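Local coordinates for ESX-5 secretion-associated protein EspG5 (Mycobacterium marinum, PDB 6VJ5) that acts as a specific chaperone for cognate PE/PPE proteins, preventing aggregation of their dimers, and is required for secretion of LipY and PE31/PPE18, at residues F116-V128 with V131-V144. Numbering follows the deposited sequence.
Sequences FRVVLARRGQHWV and VRVGNDITVDDVSV
Val144 lies over one face of the Trp127 indole, its CB 3.7 Å from the centroid of the five-membered ring in a CH-pi contact. The beta-branch spreads across the bicycle, CG1 towards CE2 and CZ2, CG2 towards CE3, while Arg122 CG lies against the opposite face, near its rim. Val142 turns CG1 between its backbone N and carbonyl carbon (chi1 67°), which sets this methyl 3.6 Å from Trp127 CB and leaves CG2 to meet Leu120 CD2. Further along, Val118 and Val131 run alongside each other, CG2 to CG2 3.7 Å, and Val133 CG2 meets the edge of the Phe116 ring at CD2; branched and aromatic residues suit such extended strands.

The two segments form a three-strand antiparallel meander (115-123, 126-133, 136-141) within the large sheet of this EspG-family protein; Val142 and Val144 follow its last strand and fold back over Trp127 and Leu120. Each hairpin closes in a type II' turn, whose positive-phi second position is filled by Gly124 or Gly134.

Among polar contacts, Arg117 and Arg132 form a hydrogen-bonded pair, Arg132 N reaching Arg117 O at 2.7 Å. Arg132 NE and NH2 both donate to Gly134 O, which lies in the guanidinium plane, and NH2 also bonds Arg109 O. His126 NE2 donates to the syn lone pair of Asp141 OD1 at 2.5 Å, a separation so short that its exact length is doubtful, and the bond is bent (137°); Asp141 OD2 pairs with Arg74, probably keeping the carboxylate ionised.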
ATOM      1  N   PHE C 116      12.033 -15.401  17.211  1.00 47.64           N
ATOM      2  CA  PHE C 116      12.779 -14.209  17.592  1.00 44.44           C
ATOM      3  C   PHE C 116      13.665 -13.863  16.401  1.00 55.25           C
ATOM      4  O   PHE C 116      14.334 -14.743  15.849  1.00 49.18           O
ATOM      5  CB  PHE C 116      13.598 -14.468  18.863  1.00 56.29           C
ATOM      6  CG  PHE C 116      12.852 -15.261  19.914  1.00 65.95           C
ATOM      7  CD1 PHE C 116      12.863 -16.651  19.892  1.00 67.49           C
ATOM      8  CD2 PHE C 116      12.136 -14.622  20.919  1.00 76.39           C
ATOM      9  CE1 PHE C 116      12.176 -17.389  20.854  1.00 66.42           C
ATOM     10  CE2 PHE C 116      11.449 -15.356  21.885  1.00 77.83           C
ATOM     11  CZ  PHE C 116      11.471 -16.740  21.850  1.00 67.97           C
ATOM     12  N   ARG C 117      13.656 -12.599  15.984  1.00 53.60           N
ATOM     13  CA  ARG C 117      14.301 -12.193  14.738  1.00 51.23           C
ATOM     14  C   ARG C 117      15.354 -11.134  15.019  1.00 52.55           C
ATOM     15  O   ARG C 117      15.042 -10.073  15.569  1.00 55.31           O
ATOM     16  CB  ARG C 117      13.272 -11.670  13.735  1.00 53.64           C
ATOM     17  CG  ARG C 117      12.682 -12.754  12.836  1.00 54.36           C
ATOM     18  CD  ARG C 117      11.191 -12.550  12.564  1.00 55.12           C
ATOM     19  NE  ARG C 117      10.675 -13.613  11.705  1.00 56.13           N
ATOM     20  CZ  ARG C 117      10.561 -13.531  10.381  1.00 62.78           C
ATOM     21  NH1 ARG C 117      10.908 -12.421   9.740  1.00 59.08           N
ATOM     22  NH2 ARG C 117      10.091 -14.564   9.698  1.00 69.77           N
ATOM     23  N   VAL C 118      16.594 -11.424  14.625  1.00 45.45           N
ATOM     24  CA  VAL C 118      17.750 -10.576  14.895  1.00 48.40           C
ATOM     25  C   VAL C 118      18.368 -10.150  13.568  1.00 54.97           C
ATOM     26  O   VAL C 118      18.806 -10.998  12.779  1.00 49.44           O
ATOM     27  CB  VAL C 118      18.797 -11.298  15.760  1.00 53.16           C
ATOM     28  CG1 VAL C 118      20.061 -10.457  15.865  1.00 50.20           C
ATOM     29  CG2 VAL C 118      18.244 -11.623  17.131  1.00 54.67           C
ATOM     30  N   VAL C 119      18.447  -8.841  13.342  1.00 51.27           N
ATOM     31  CA  VAL C 119      19.122  -8.276  12.181  1.00 52.06           C
ATOM     32  C   VAL C 119      20.298  -7.437  12.666  1.00 61.87           C
ATOM     33  O   VAL C 119      20.141  -6.587  13.550  1.00 60.52           O
ATOM     34  CB  VAL C 119      18.164  -7.433  11.319  1.00 49.60           C
ATOM     35  CG1 VAL C 119      18.895  -6.844  10.128  1.00 62.66           C
ATOM     36  CG2 VAL C 119      16.997  -8.285  10.856  1.00 55.69           C
ATOM     37  N   LEU C 120      21.469  -7.681  12.082  1.00 48.91           N
ATOM     38  CA  LEU C 120      22.689  -6.933  12.366  1.00 57.61           C
ATOM     39  C   LEU C 120      23.049  -6.174  11.094  1.00 61.21           C
ATOM     40  O   LEU C 120      23.392  -6.787  10.077  1.00 60.92           O
ATOM     41  CB  LEU C 120      23.823  -7.862  12.785  1.00 61.59           C
ATOM     42  CG  LEU C 120      23.610  -8.731  14.019  1.00 62.05           C
ATOM     43  CD1 LEU C 120      24.577  -9.910  13.979  1.00 54.94           C
ATOM     44  CD2 LEU C 120      23.810  -7.931  15.288  1.00 52.69           C
ATOM     45  N   ALA C 121      22.981  -4.850  11.147  1.00 62.88           N
ATOM     46  CA  ALA C 121      23.227  -4.012   9.985  1.00 64.51           C
ATOM     47  C   ALA C 121      24.525  -3.236  10.157  1.00 62.43           C
ATOM     48  O   ALA C 121      24.917  -2.887  11.273  1.00 58.46           O
ATOM     49  CB  ALA C 121      22.066  -3.039   9.757  1.00 69.93           C
ATOM     50  N   ARG C 122      25.195  -2.972   9.041  1.00 68.80           N
ATOM     51  CA  ARG C 122      26.435  -2.210   9.053  1.00 79.30           C
ATOM     52  C   ARG C 122      26.405  -1.159   7.955  1.00 78.05           C
ATOM     53  O   ARG C 122      25.978  -1.429   6.828  1.00 77.94           O
ATOM     54  CB  ARG C 122      27.657  -3.116   8.859  1.00 74.43           C
ATOM     55  CG  ARG C 122      28.989  -2.464   9.210  1.00 70.40           C
ATOM     56  CD  ARG C 122      30.124  -3.100   8.418  1.00 67.30           C
ATOM     57  NE  ARG C 122      30.241  -2.500   7.092  1.00 77.89           N
ATOM     58  CZ  ARG C 122      30.643  -3.147   6.002  1.00 85.16           C
ATOM     59  NH1 ARG C 122      30.959  -4.433   6.064  1.00 80.64           N
ATOM     60  NH2 ARG C 122      30.717  -2.506   4.844  1.00 89.45           N
ATOM     61  N   ARG C 123      26.851   0.046   8.298  1.00 82.18           N
ATOM     62  CA  ARG C 123      27.107   1.111   7.339  1.00 76.41           C
ATOM     63  C   ARG C 123      28.458   1.707   7.689  1.00 76.66           C
ATOM     64  O   ARG C 123      28.624   2.275   8.775  1.00 75.82           O
ATOM     65  CB  ARG C 123      26.015   2.179   7.382  1.00 77.17           C
ATOM     66  CG  ARG C 123      25.980   3.077   6.152  1.00 74.58           C
ATOM     67  CD  ARG C 123      24.934   4.172   6.314  1.00 83.57           C
ATOM     68  NE  ARG C 123      24.399   4.613   5.029  1.00 89.50           N
ATOM     69  CZ  ARG C 123      23.663   5.708   4.856  1.00 91.10           C
ATOM     70  NH1 ARG C 123      23.375   6.490   5.889  1.00103.91           N
ATOM     71  NH2 ARG C 123      23.219   6.024   3.648  1.00 89.76           N
ATOM     72  N   GLY C 124      29.429   1.546   6.794  1.00 74.02           N
ATOM     73  CA  GLY C 124      30.792   1.937   7.093  1.00 78.09           C
ATOM     74  C   GLY C 124      31.381   1.094   8.203  1.00 76.35           C
ATOM     75  O   GLY C 124      31.732  -0.069   7.986  1.00 80.62           O
ATOM     76  N   GLN C 125      31.502   1.674   9.397  1.00 75.65           N
ATOM     77  CA  GLN C 125      31.917   0.940  10.586  1.00 77.62           C
ATOM     78  C   GLN C 125      30.863   1.010  11.685  1.00 78.92           C
ATOM     79  O   GLN C 125      31.127   0.595  12.820  1.00 75.71           O
ATOM     80  CB  GLN C 125      33.255   1.473  11.109  1.00 82.08           C
ATOM     81  CG  GLN C 125      34.406   1.389  10.113  1.00 88.94           C
ATOM     82  CD  GLN C 125      34.608   2.683   9.343  1.00 98.54           C
ATOM     83  OE1 GLN C 125      34.580   2.696   8.113  1.00 97.26           O
ATOM     84  NE2 GLN C 125      34.822   3.777  10.067  1.00 95.60           N
ATOM     85  N   HIS C 126      29.685   1.548  11.385  1.00 69.65           N
ATOM     86  CA  HIS C 126      28.600   1.658  12.351  1.00 71.59           C
ATOM     87  C   HIS C 126      27.776   0.376  12.301  1.00 81.12           C
ATOM     88  O   HIS C 126      27.110   0.098  11.298  1.00 78.88           O
ATOM     89  CB  HIS C 126      27.750   2.887  12.039  1.00 68.20           C
ATOM     90  CG  HIS C 126      26.846   3.297  13.155  1.00 68.87           C
ATOM     91  ND1 HIS C 126      26.048   4.418  13.093  1.00 68.95           N
ATOM     92  CD2 HIS C 126      26.609   2.732  14.362  1.00 72.51           C
ATOM     93  CE1 HIS C 126      25.358   4.527  14.214  1.00 78.46           C
ATOM     94  NE2 HIS C 126      25.680   3.516  15.000  1.00 73.67           N
ATOM     95  N   TRP C 127      27.838  -0.412  13.375  1.00 75.64           N
ATOM     96  CA  TRP C 127      27.095  -1.662  13.484  1.00 72.41           C
ATOM     97  C   TRP C 127      25.887  -1.444  14.388  1.00 71.36           C
ATOM     98  O   TRP C 127      26.039  -1.023  15.541  1.00 71.93           O
ATOM     99  CB  TRP C 127      27.969  -2.787  14.042  1.00 70.98           C
ATOM    100  CG  TRP C 127      28.770  -3.520  13.007  1.00 67.79           C
ATOM    101  CD1 TRP C 127      30.062  -3.274  12.644  1.00 65.58           C
ATOM    102  CD2 TRP C 127      28.331  -4.623  12.203  1.00 70.31           C
ATOM    103  NE1 TRP C 127      30.452  -4.152  11.662  1.00 69.17           N
ATOM    104  CE2 TRP C 127      29.410  -4.994  11.376  1.00 73.50           C
ATOM    105  CE3 TRP C 127      27.131  -5.335  12.104  1.00 71.96           C
ATOM    106  CZ2 TRP C 127      29.323  -6.041  10.460  1.00 77.07           C
ATOM    107  CZ3 TRP C 127      27.049  -6.376  11.194  1.00 67.65           C
ATOM    108  CH2 TRP C 127      28.139  -6.718  10.385  1.00 71.81           C
ATOM    109  N   VAL C 128      24.696  -1.747  13.874  1.00 72.32           N
ATOM    110  CA  VAL C 128      23.444  -1.541  14.591  1.00 72.73           C
ATOM    111  C   VAL C 128      22.696  -2.864  14.680  1.00 66.79           C
ATOM    112  O   VAL C 128      22.796  -3.719  13.794  1.00 73.26           O
ATOM    113  CB  VAL C 128      22.583  -0.460  13.898  1.00 75.38           C
ATOM    114  CG1 VAL C 128      21.192  -0.391  14.502  1.00 72.23           C
ATOM    115  CG2 VAL C 128      23.275   0.903  13.982  1.00 75.75           C
ATOM    116  N   VAL C 131      16.235  -6.230  16.752  1.00 52.44           N
ATOM    117  CA  VAL C 131      15.761  -7.521  17.243  1.00 57.81           C
ATOM    118  C   VAL C 131      14.263  -7.417  17.464  1.00 49.11           C
ATOM    119  O   VAL C 131      13.809  -6.557  18.227  1.00 53.26           O
ATOM    120  CB  VAL C 131      16.464  -7.939  18.547  1.00 64.50           C
ATOM    121  CG1 VAL C 131      15.854  -9.221  19.111  1.00 53.33           C
ATOM    122  CG2 VAL C 131      17.961  -8.091  18.311  1.00 64.08           C
ATOM    123  N   ARG C 132      13.500  -8.296  16.823  1.00 53.36           N
ATOM    124  CA  ARG C 132      12.053  -8.299  16.964  1.00 58.09           C
ATOM    125  C   ARG C 132      11.595  -9.538  17.722  1.00 49.65           C
ATOM    126  O   ARG C 132      11.997 -10.661  17.393  1.00 46.62           O
ATOM    127  CB  ARG C 132      11.344  -8.240  15.609  1.00 51.28           C
ATOM    128  CG  ARG C 132       9.846  -8.431  15.775  1.00 51.17           C
ATOM    129  CD  ARG C 132       9.024  -8.057  14.562  1.00 46.15           C
ATOM    130  NE  ARG C 132       7.608  -8.277  14.851  1.00 47.28           N
ATOM    131  CZ  ARG C 132       6.622  -8.107  13.978  1.00 50.72           C
ATOM    132  NH1 ARG C 132       6.884  -7.702  12.743  1.00 55.45           N
ATOM    133  NH2 ARG C 132       5.370  -8.344  14.345  1.00 46.09           N
ATOM    134  N   VAL C 133      10.754  -9.320  18.734  1.00 53.56           N
ATOM    135  CA  VAL C 133      10.113 -10.379  19.505  1.00 44.10           C
ATOM    136  C   VAL C 133       8.648  -9.997  19.668  1.00 47.51           C
ATOM    137  O   VAL C 133       8.341  -8.888  20.115  1.00 59.77           O
ATOM    138  CB  VAL C 133      10.761 -10.577  20.889  1.00 56.53           C
ATOM    139  CG1 VAL C 133       9.980 -11.622  21.683  1.00 45.17           C
ATOM    140  CG2 VAL C 133      12.218 -10.973  20.747  1.00 53.79           C
ATOM    141  N   GLY C 134       7.749 -10.904  19.326  1.00 49.45           N
ATOM    142  CA  GLY C 134       6.342 -10.551  19.356  1.00 53.94           C
ATOM    143  C   GLY C 134       6.112  -9.376  18.424  1.00 63.36           C
ATOM    144  O   GLY C 134       6.406  -9.426  17.224  1.00 52.60           O
ATOM    145  N   ASN C 135       5.591  -8.281  18.967  1.00 58.04           N
ATOM    146  CA  ASN C 135       5.338  -7.082  18.180  1.00 65.64           C
ATOM    147  C   ASN C 135       6.219  -5.923  18.619  1.00 58.43           C
ATOM    148  O   ASN C 135       5.887  -4.764  18.355  1.00 57.00           O
ATOM    149  CB  ASN C 135       3.853  -6.738  18.263  1.00 58.12           C
ATOM    150  CG  ASN C 135       3.002  -7.729  17.482  1.00 57.73           C
ATOM    151  OD1 ASN C 135       3.449  -8.287  16.476  1.00 65.09           O
ATOM    152  ND2 ASN C 135       1.784  -7.965  17.949  1.00 61.72           N
ATOM    153  N   ASP C 136       7.354  -6.222  19.243  1.00 52.95           N
ATOM    154  CA  ASP C 136       8.293  -5.225  19.720  1.00 50.43           C
ATOM    155  C   ASP C 136       9.613  -5.374  18.987  1.00 57.09           C
ATOM    156  O   ASP C 136      10.064  -6.490  18.715  1.00 56.45           O
ATOM    157  CB  ASP C 136       8.494  -5.369  21.227  1.00 56.32           C
ATOM    158  CG  ASP C 136       7.246  -5.020  22.004  1.00 64.93           C
ATOM    159  OD1 ASP C 136       6.756  -3.883  21.847  1.00 68.13           O
ATOM    160  OD2 ASP C 136       6.736  -5.889  22.744  1.00 68.86           O
ATOM    161  N   ILE C 137      10.215  -4.238  18.661  1.00 60.52           N
ATOM    162  CA  ILE C 137      11.518  -4.172  18.020  1.00 60.33           C
ATOM    163  C   ILE C 137      12.428  -3.341  18.915  1.00 59.26           C
ATOM    164  O   ILE C 137      12.008  -2.313  19.458  1.00 56.55           O
ATOM    165  CB  ILE C 137      11.423  -3.567  16.603  1.00 63.13           C
ATOM    166  CG1 ILE C 137      10.553  -4.452  15.700  1.00 63.11           C
ATOM    167  CG2 ILE C 137      12.811  -3.415  16.005  1.00 55.38           C
ATOM    168  CD1 ILE C 137       9.940  -3.729  14.509  1.00 60.87           C
ATOM    169  N   THR C 138      13.664  -3.806  19.089  1.00 60.60           N
ATOM    170  CA  THR C 138      14.667  -3.143  19.914  1.00 58.13           C
ATOM    171  C   THR C 138      15.838  -2.777  19.015  1.00 59.14           C
ATOM    172  O   THR C 138      16.405  -3.651  18.350  1.00 63.07           O
ATOM    173  CB  THR C 138      15.135  -4.049  21.055  1.00 60.22           C
ATOM    174  OG1 THR C 138      14.098  -4.167  22.035  1.00 64.30           O
ATOM    175  CG2 THR C 138      16.392  -3.490  21.715  1.00 63.61           C
ATOM    176  N   VAL C 139      16.198  -1.495  18.997  1.00 73.05           N
ATOM    177  CA  VAL C 139      17.285  -0.985  18.171  1.00 68.07           C
ATOM    178  C   VAL C 139      18.397  -0.495  19.087  1.00 66.63           C
ATOM    179  O   VAL C 139      18.132   0.113  20.130  1.00 76.92           O
ATOM    180  CB  VAL C 139      16.803   0.142  17.237  1.00 66.79           C
ATOM    181  CG1 VAL C 139      17.940   0.621  16.348  1.00 63.69           C
ATOM    182  CG2 VAL C 139      15.626  -0.334  16.395  1.00 70.63           C
ATOM    183  N   ASP C 140      19.640  -0.753  18.691  1.00 68.00           N
ATOM    184  CA  ASP C 140      20.794  -0.400  19.508  1.00 73.90           C
ATOM    185  C   ASP C 140      22.053  -0.650  18.692  1.00 71.09           C
ATOM    186  O   ASP C 140      22.019  -1.324  17.659  1.00 69.36           O
ATOM    187  CB  ASP C 140      20.825  -1.209  20.812  1.00 72.26           C
ATOM    188  CG  ASP C 140      21.878  -0.708  21.788  1.00 80.12           C
ATOM    189  OD1 ASP C 140      22.915  -0.190  21.333  1.00 82.63           O
ATOM    190  OD2 ASP C 140      21.677  -0.834  23.013  1.00 82.77           O
ATOM    191  N   ASP C 141      23.162  -0.090  19.166  1.00 82.44           N
ATOM    192  CA  ASP C 141      24.469  -0.363  18.590  1.00 72.58           C
ATOM    193  C   ASP C 141      24.944  -1.741  19.033  1.00 68.09           C
ATOM    194  O   ASP C 141      24.586  -2.231  20.109  1.00 63.86           O
ATOM    195  CB  ASP C 141      25.482   0.705  19.009  1.00 76.00           C
ATOM    196  CG  ASP C 141      25.249   2.039  18.320  1.00 90.30           C
ATOM    197  OD1 ASP C 141      25.352   2.107  17.075  1.00 82.30           O
ATOM    198  OD2 ASP C 141      24.961   3.025  19.028  1.00 92.19           O
ATOM    199  N   VAL C 142      25.757  -2.367  18.190  1.00 61.25           N
ATOM    200  CA  VAL C 142      26.238  -3.720  18.433  1.00 67.66           C
ATOM    201  C   VAL C 142      27.719  -3.776  18.091  1.00 74.74           C
ATOM    202  O   VAL C 142      28.154  -3.262  17.055  1.00 69.95           O
ATOM    203  CB  VAL C 142      25.441  -4.756  17.612  1.00 68.18           C
ATOM    204  CG1 VAL C 142      25.701  -4.569  16.124  1.00 69.90           C
ATOM    205  CG2 VAL C 142      25.811  -6.167  18.039  1.00 70.47           C
ATOM    206  N   SER C 143      28.495  -4.406  18.970  1.00 72.28           N
ATOM    207  CA  SER C 143      29.933  -4.555  18.774  1.00 70.82           C
ATOM    208  C   SER C 143      30.171  -5.807  17.939  1.00 63.95           C
ATOM    209  O   SER C 143      29.964  -6.927  18.415  1.00 74.70           O
ATOM    210  CB  SER C 143      30.652  -4.637  20.117  1.00 71.35           C
ATOM    211  OG  SER C 143      30.314  -3.531  20.939  1.00 77.37           O
ATOM    212  N   VAL C 144      30.595  -5.617  16.692  1.00 58.15           N
ATOM    213  CA  VAL C 144      30.841  -6.714  15.763  1.00 65.69           C
ATOM    214  C   VAL C 144      32.210  -6.498  15.140  1.00 76.51           C
ATOM    215  O   VAL C 144      32.442  -5.482  14.474  1.00 78.65           O
ATOM    216  CB  VAL C 144      29.761  -6.805  14.672  1.00 68.88           C
ATOM    217  CG1 VAL C 144      30.150  -7.843  13.629  1.00 72.55           C
ATOM    218  CG2 VAL C 144      28.412  -7.140  15.287  1.00 68.53           C
TER